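Protein TASOR (Homo sapiens, PDB 6TL1) serves as a component of the HUSH complex in epigenetic repression, its pseudo-PARP domain being the part described here. Local coordinates at residues F132-G137 / Y182-Y187; T52-E57 / R195-C200. All coordinates share one frame; numbering follows the deposited sequence.

In the fold
Followed from the N terminus, the chain reaches helix 45-60 after strand 34-42; the helix supplies residues 52-57. Later it runs along strand 126-134, whose last residues open the segment 132-137. Forty-four residues on, residues 182-187 return to that strand end and close contact 1, joining the five-stranded antiparallel sheet to the mixed sheet. Residues 195-200 then come back to the helix and close contact 2 over 137 intervening residues, so contact 1 is nested inside the loop of contact 2. The two centres lie about 8 Å apart. Glu186 OE2 meets Arg197 NH1 at 2.7 Å in a salt bridge, and strands 126-134 and 199-209 are neighbours in one sheet, which links both contacts directly.

Contact 1 of 2, residues F132-G137 / Y182-Y187; sequences FKIMKG and YYFYEY
Tyr182 meets Lys136 through one face of its ring: Lys136 CD lies 3.5 Å from Tyr182 CE1 and almost as close to CZ, a CH-pi contact made by the aliphatic part of the lysine. With CD over that face, the bend at the lysine's third torsion (chi3 -87°) carries the next methylene toward the hydroxyl, Lys136 CE lying 3.7 Å from Tyr182 OH. Lys136 NZ ends 3.8 Å from Tyr182 OH without bonding to it, and instead makes a weak hydrogen bond to Ser71 OG. Tyr182 also receives Ile134, whose CD1 approaches CD2 of the ring obliquely at 3.8 Å.

Two residues on, Phe184 points back toward the same strand end. Ile134 CD1 reaches its CZ at 3.5 Å, and Ile134 CB comes to 3.6 Å from that same atom. The isoleucine places CG1 between its backbone N and carbonyl carbon (chi1 57°) and extends from there (chi2 177°), which brings the terminal methyl to both rings. The Phe184 edge faces backbone: Met135 O sits near the ring plane, 3.5 Å from CE1, with Lys136 CA beside it. No hydrogen bond crosses this interface, which buries 233 Å² in total and is made of aliphatic carbons against two rings, plus that backbone carbonyl.

The contact joins two sheets of the pseudo-PARP domain, since Ile134 belongs to strand 126-134 and both rings to strand 181-184. Val199 of strand 199-209 touches Ile134 and Phe184, while Ala73 of strand 71-77 touches Ile134 and Tyr182. Met135 turns its side chain the other way, onto Phe51 and Arg55 of helix 45-60.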
# COMPACT_ATOMS: atom_id res chain seq x y z
N PHE A 132 -2.82 -1.77 -4.25
CA PHE A 132 -4.04 -1.41 -3.53
C PHE A 132 -4.48 -0.02 -3.95
O PHE A 132 -3.65 0.89 -4.08
CB PHE A 132 -3.81 -1.41 -2.02
CG PHE A 132 -3.51 -2.75 -1.45
CD1 PHE A 132 -2.21 -3.20 -1.37
CD2 PHE A 132 -4.55 -3.57 -1.01
CE1 PHE A 132 -1.94 -4.46 -0.84
CE2 PHE A 132 -4.29 -4.82 -0.50
CZ PHE A 132 -2.98 -5.27 -0.42
N LYS A 133 -5.78 0.16 -4.10
CA LYS A 133 -6.30 1.51 -4.10
C LYS A 133 -6.57 1.90 -2.65
O LYS A 133 -6.96 1.06 -1.84
CB LYS A 133 -7.56 1.66 -4.96
CG LYS A 133 -8.81 0.97 -4.46
CD LYS A 133 -10.00 1.39 -5.34
CE LYS A 133 -11.29 0.64 -5.00
NZ LYS A 133 -12.36 0.96 -6.00
N ILE A 134 -6.27 3.15 -2.32
CA ILE A 134 -6.35 3.64 -0.95
C ILE A 134 -6.97 5.03 -0.98
O ILE A 134 -6.98 5.71 -2.01
CB ILE A 134 -4.97 3.71 -0.25
CG1 ILE A 134 -4.03 4.60 -1.08
CG2 ILE A 134 -4.42 2.32 -0.07
CD1 ILE A 134 -2.65 4.82 -0.46
N MET A 135 -7.49 5.42 0.17
CA MET A 135 -7.82 6.81 0.45
C MET A 135 -7.01 7.24 1.66
O MET A 135 -7.26 6.76 2.78
CB MET A 135 -9.32 6.98 0.71
CG MET A 135 -10.15 6.71 -0.53
SD MET A 135 -11.90 6.98 -0.19
CE MET A 135 -12.21 5.49 0.73
N LYS A 136 -6.03 8.11 1.44
CA LYS A 136 -5.25 8.57 2.56
C LYS A 136 -6.08 9.45 3.47
O LYS A 136 -5.78 9.55 4.66
CB LYS A 136 -3.99 9.31 2.10
CG LYS A 136 -3.07 8.49 1.21
CD LYS A 136 -1.67 9.11 1.18
CE LYS A 136 -1.52 10.18 0.12
NZ LYS A 136 -1.76 9.65 -1.25
N GLY A 137 -7.14 10.06 2.94
CA GLY A 137 -8.03 10.87 3.76
C GLY A 137 -7.28 11.98 4.47
O GLY A 137 -6.37 12.61 3.92
N TYR A 182 2.89 3.85 4.36
CA TYR A 182 1.58 4.32 4.80
C TYR A 182 1.08 3.35 5.87
O TYR A 182 1.27 2.14 5.74
CB TYR A 182 0.59 4.35 3.64
CG TYR A 182 0.87 5.39 2.56
CD1 TYR A 182 1.22 6.68 2.89
CD2 TYR A 182 0.77 5.06 1.22
CE1 TYR A 182 1.47 7.63 1.91
CE2 TYR A 182 1.02 6.00 0.22
CZ TYR A 182 1.37 7.28 0.58
OH TYR A 182 1.63 8.23 -0.38
N TYR A 183 0.43 3.87 6.90
CA TYR A 183 -0.10 3.06 8.00
C TYR A 183 -1.59 3.32 8.12
O TYR A 183 -2.00 4.37 8.63
CB TYR A 183 0.64 3.39 9.29
CG TYR A 183 0.19 2.68 10.55
CD1 TYR A 183 0.46 1.34 10.76
CD2 TYR A 183 -0.45 3.38 11.56
CE1 TYR A 183 0.10 0.71 11.95
CE2 TYR A 183 -0.84 2.76 12.76
CZ TYR A 183 -0.55 1.42 12.93
OH TYR A 183 -0.92 0.80 14.10
N PHE A 184 -2.40 2.39 7.63
CA PHE A 184 -3.85 2.52 7.58
C PHE A 184 -4.50 1.78 8.74
O PHE A 184 -4.10 0.68 9.10
CB PHE A 184 -4.38 1.99 6.25
CG PHE A 184 -4.06 2.87 5.09
CD1 PHE A 184 -4.89 3.92 4.75
CD2 PHE A 184 -2.91 2.65 4.34
CE1 PHE A 184 -4.59 4.75 3.68
CE2 PHE A 184 -2.61 3.47 3.26
CZ PHE A 184 -3.45 4.53 2.94
N TYR A 185 -5.52 2.39 9.32
CA TYR A 185 -6.22 1.78 10.43
C TYR A 185 -7.63 2.31 10.43
O TYR A 185 -7.95 3.30 9.76
CB TYR A 185 -5.52 2.09 11.76
CG TYR A 185 -5.37 3.57 11.93
CD1 TYR A 185 -6.39 4.34 12.49
CD2 TYR A 185 -4.21 4.22 11.51
CE1 TYR A 185 -6.26 5.70 12.62
CE2 TYR A 185 -4.06 5.59 11.66
CZ TYR A 185 -5.08 6.32 12.21
OH TYR A 185 -4.95 7.68 12.35
N GLU A 186 -8.48 1.68 11.24
CA GLU A 186 -9.85 2.14 11.35
C GLU A 186 -10.40 1.69 12.69
O GLU A 186 -10.34 0.51 13.03
CB GLU A 186 -10.71 1.60 10.20
CG GLU A 186 -12.09 2.18 10.16
CD GLU A 186 -12.86 1.84 8.90
OE1 GLU A 186 -12.48 0.89 8.18
OE2 GLU A 186 -13.87 2.52 8.64
N TYR A 187 -10.94 2.64 13.45
CA TYR A 187 -11.60 2.28 14.69
C TYR A 187 -13.01 1.84 14.36
O TYR A 187 -13.73 2.50 13.60
CB TYR A 187 -11.62 3.47 15.64
CG TYR A 187 -10.31 3.72 16.35
CD1 TYR A 187 -9.99 3.05 17.52
CD2 TYR A 187 -9.39 4.64 15.85
CE1 TYR A 187 -8.79 3.28 18.18
CE2 TYR A 187 -8.18 4.88 16.51
CZ TYR A 187 -7.89 4.20 17.67
OH TYR A 187 -6.70 4.41 18.33

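Contact 2 of 2, residues T52-E57 / R195-C200; sequences TEKRRE and RPRHVC
The guanidinium of Arg197 has Lys54 CB over one face, 4.3 Å above the plane, and the carboxylate of Glu57 at its edge. Arg197 NH1 gives Glu57 OE1 a hydrogen bond of 2.8 Å with an N-H...O angle of 154°; NH2 adds a weak one to OE2 at 3.4 Å. The two planes are turned 67° against each other, so this salt bridge is not a coplanar, evenly shared pair: OE1 is met from above the carboxylate plane, and the NH1 limb carries most of the grip. A bend in the arginine chain (chi3 -76°) turns its head toward the helix.

Lys54 passes across Arg197 at about a right angle, bringing its CD to 3.6 Å from Arg197 NH1. The same chain lies alongside His198, with Lys54 CG 3.9 Å from His198 CB and Lys54 CE 4.0 Å from ND1, approaching the imidazole obliquely. One residue before Lys54, Glu53 CG lies 3.9 Å from Arg197 NH2. The contact thus fastens helix 45-60 to the loop leading into strand 199-209.

Lys54 NZ and Arg197 NH1 both form salt bridges with Glu186 OE2, so the positive groups gather round a shared anion, and Arg197 joins carboxylates from two parts of the chain. Glu53 OE1 and Glu57 OE2, 2.9 Å apart and not bonded as modelled, may raise the pKa of one carboxylate, with Arg197 offsetting the charge. His198 NE2 donates to Glu158 O, whereas ND1 is buried with no partner in the model; together with the nearby ammonium of Lys54, this probably favours a neutral imidazole protonated on NE2.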
# COMPACT_ATOMS: atom_id res chain seq x y z
N THR A 52 -16.28 1.62 -1.10
CA THR A 52 -17.23 2.64 -1.52
C THR A 52 -18.05 3.14 -0.34
O THR A 52 -18.27 4.35 -0.20
CB THR A 52 -18.16 2.08 -2.59
OG1 THR A 52 -17.45 1.94 -3.83
CG2 THR A 52 -19.38 2.98 -2.78
N GLU A 53 -18.49 2.23 0.53
CA GLU A 53 -19.23 2.64 1.72
C GLU A 53 -18.37 3.54 2.61
O GLU A 53 -18.83 4.58 3.08
CB GLU A 53 -19.68 1.39 2.48
CG GLU A 53 -20.30 1.64 3.84
CD GLU A 53 -21.55 2.50 3.78
OE1 GLU A 53 -21.72 3.35 4.68
OE2 GLU A 53 -22.35 2.33 2.83
N LYS A 54 -17.11 3.16 2.81
CA LYS A 54 -16.22 3.96 3.66
C LYS A 54 -16.02 5.35 3.08
O LYS A 54 -16.04 6.34 3.80
CB LYS A 54 -14.87 3.26 3.82
CG LYS A 54 -13.80 4.09 4.53
CD LYS A 54 -14.17 4.26 6.01
CE LYS A 54 -13.05 5.01 6.76
NZ LYS A 54 -13.37 5.21 8.21
N ARG A 55 -15.86 5.44 1.75
CA ARG A 55 -15.70 6.75 1.15
C ARG A 55 -16.90 7.65 1.39
O ARG A 55 -16.75 8.85 1.61
CB ARG A 55 -15.44 6.65 -0.36
CG ARG A 55 -15.06 8.01 -0.89
CD ARG A 55 -15.44 8.23 -2.31
NE ARG A 55 -14.63 7.43 -3.21
CZ ARG A 55 -15.11 6.46 -3.98
NH1 ARG A 55 -16.40 6.16 -3.97
NH2 ARG A 55 -14.29 5.78 -4.77
N ARG A 56 -18.12 7.10 1.33
CA ARG A 56 -19.27 7.96 1.57
C ARG A 56 -19.39 8.32 3.04
O ARG A 56 -19.91 9.40 3.37
CB ARG A 56 -20.56 7.31 1.06
CG ARG A 56 -20.61 7.11 -0.45
CD ARG A 56 -21.97 6.60 -0.87
NE ARG A 56 -22.90 7.71 -1.02
CZ ARG A 56 -24.17 7.57 -1.33
NH1 ARG A 56 -24.94 8.64 -1.45
NH2 ARG A 56 -24.68 6.36 -1.53
N GLU A 57 -18.94 7.46 3.95
CA GLU A 57 -18.94 7.85 5.36
C GLU A 57 -17.91 8.94 5.62
O GLU A 57 -18.15 9.83 6.43
CB GLU A 57 -18.69 6.65 6.28
CG GLU A 57 -19.43 5.39 5.94
CD GLU A 57 -19.26 4.32 7.00
OE1 GLU A 57 -18.33 4.44 7.83
OE2 GLU A 57 -20.05 3.35 7.00
N ARG A 195 -9.48 -5.14 9.64
CA ARG A 195 -9.28 -4.83 8.23
C ARG A 195 -9.80 -3.42 7.95
O ARG A 195 -11.02 -3.21 7.90
CB ARG A 195 -9.98 -5.84 7.32
CG ARG A 195 -9.84 -5.49 5.84
CD ARG A 195 -10.50 -6.50 4.93
NE ARG A 195 -11.88 -6.76 5.31
CZ ARG A 195 -12.90 -5.96 5.01
NH1 ARG A 195 -12.70 -4.83 4.34
NH2 ARG A 195 -14.12 -6.28 5.40
N PRO A 196 -8.91 -2.44 7.77
CA PRO A 196 -9.37 -1.10 7.38
C PRO A 196 -10.03 -1.16 6.02
O PRO A 196 -9.53 -1.83 5.12
CB PRO A 196 -8.08 -0.27 7.35
CG PRO A 196 -7.11 -1.05 8.20
CD PRO A 196 -7.45 -2.49 7.93
N ARG A 197 -11.15 -0.46 5.87
CA ARG A 197 -11.91 -0.57 4.63
C ARG A 197 -11.51 0.43 3.56
O ARG A 197 -11.93 0.26 2.40
CB ARG A 197 -13.42 -0.43 4.89
CG ARG A 197 -14.01 -1.24 6.04
CD ARG A 197 -15.43 -0.77 6.36
NE ARG A 197 -15.44 0.48 7.10
CZ ARG A 197 -16.52 1.23 7.27
NH1 ARG A 197 -16.45 2.35 7.97
NH2 ARG A 197 -17.67 0.89 6.69
N HIS A 198 -10.69 1.44 3.88
CA HIS A 198 -10.22 2.38 2.88
C HIS A 198 -8.92 1.91 2.21
O HIS A 198 -8.20 2.72 1.61
CB HIS A 198 -10.08 3.79 3.48
CG HIS A 198 -9.34 3.86 4.78
ND1 HIS A 198 -9.65 3.07 5.87
CD2 HIS A 198 -8.34 4.67 5.20
CE1 HIS A 198 -8.85 3.36 6.88
NE2 HIS A 198 -8.04 4.33 6.49
N VAL A 199 -8.65 0.62 2.28
CA VAL A 199 -7.60 -0.08 1.55
C VAL A 199 -8.27 -1.23 0.80
O VAL A 199 -8.98 -2.03 1.41
CB VAL A 199 -6.53 -0.62 2.51
CG1 VAL A 199 -5.59 -1.54 1.79
CG2 VAL A 199 -5.78 0.55 3.19
N CYS A 200 -8.06 -1.29 -0.52
CA CYS A 200 -8.73 -2.30 -1.33
C CYS A 200 -7.80 -2.82 -2.43
O CYS A 200 -7.24 -2.02 -3.19
CB CYS A 200 -10.00 -1.72 -1.96
SG CYS A 200 -11.02 -2.93 -2.81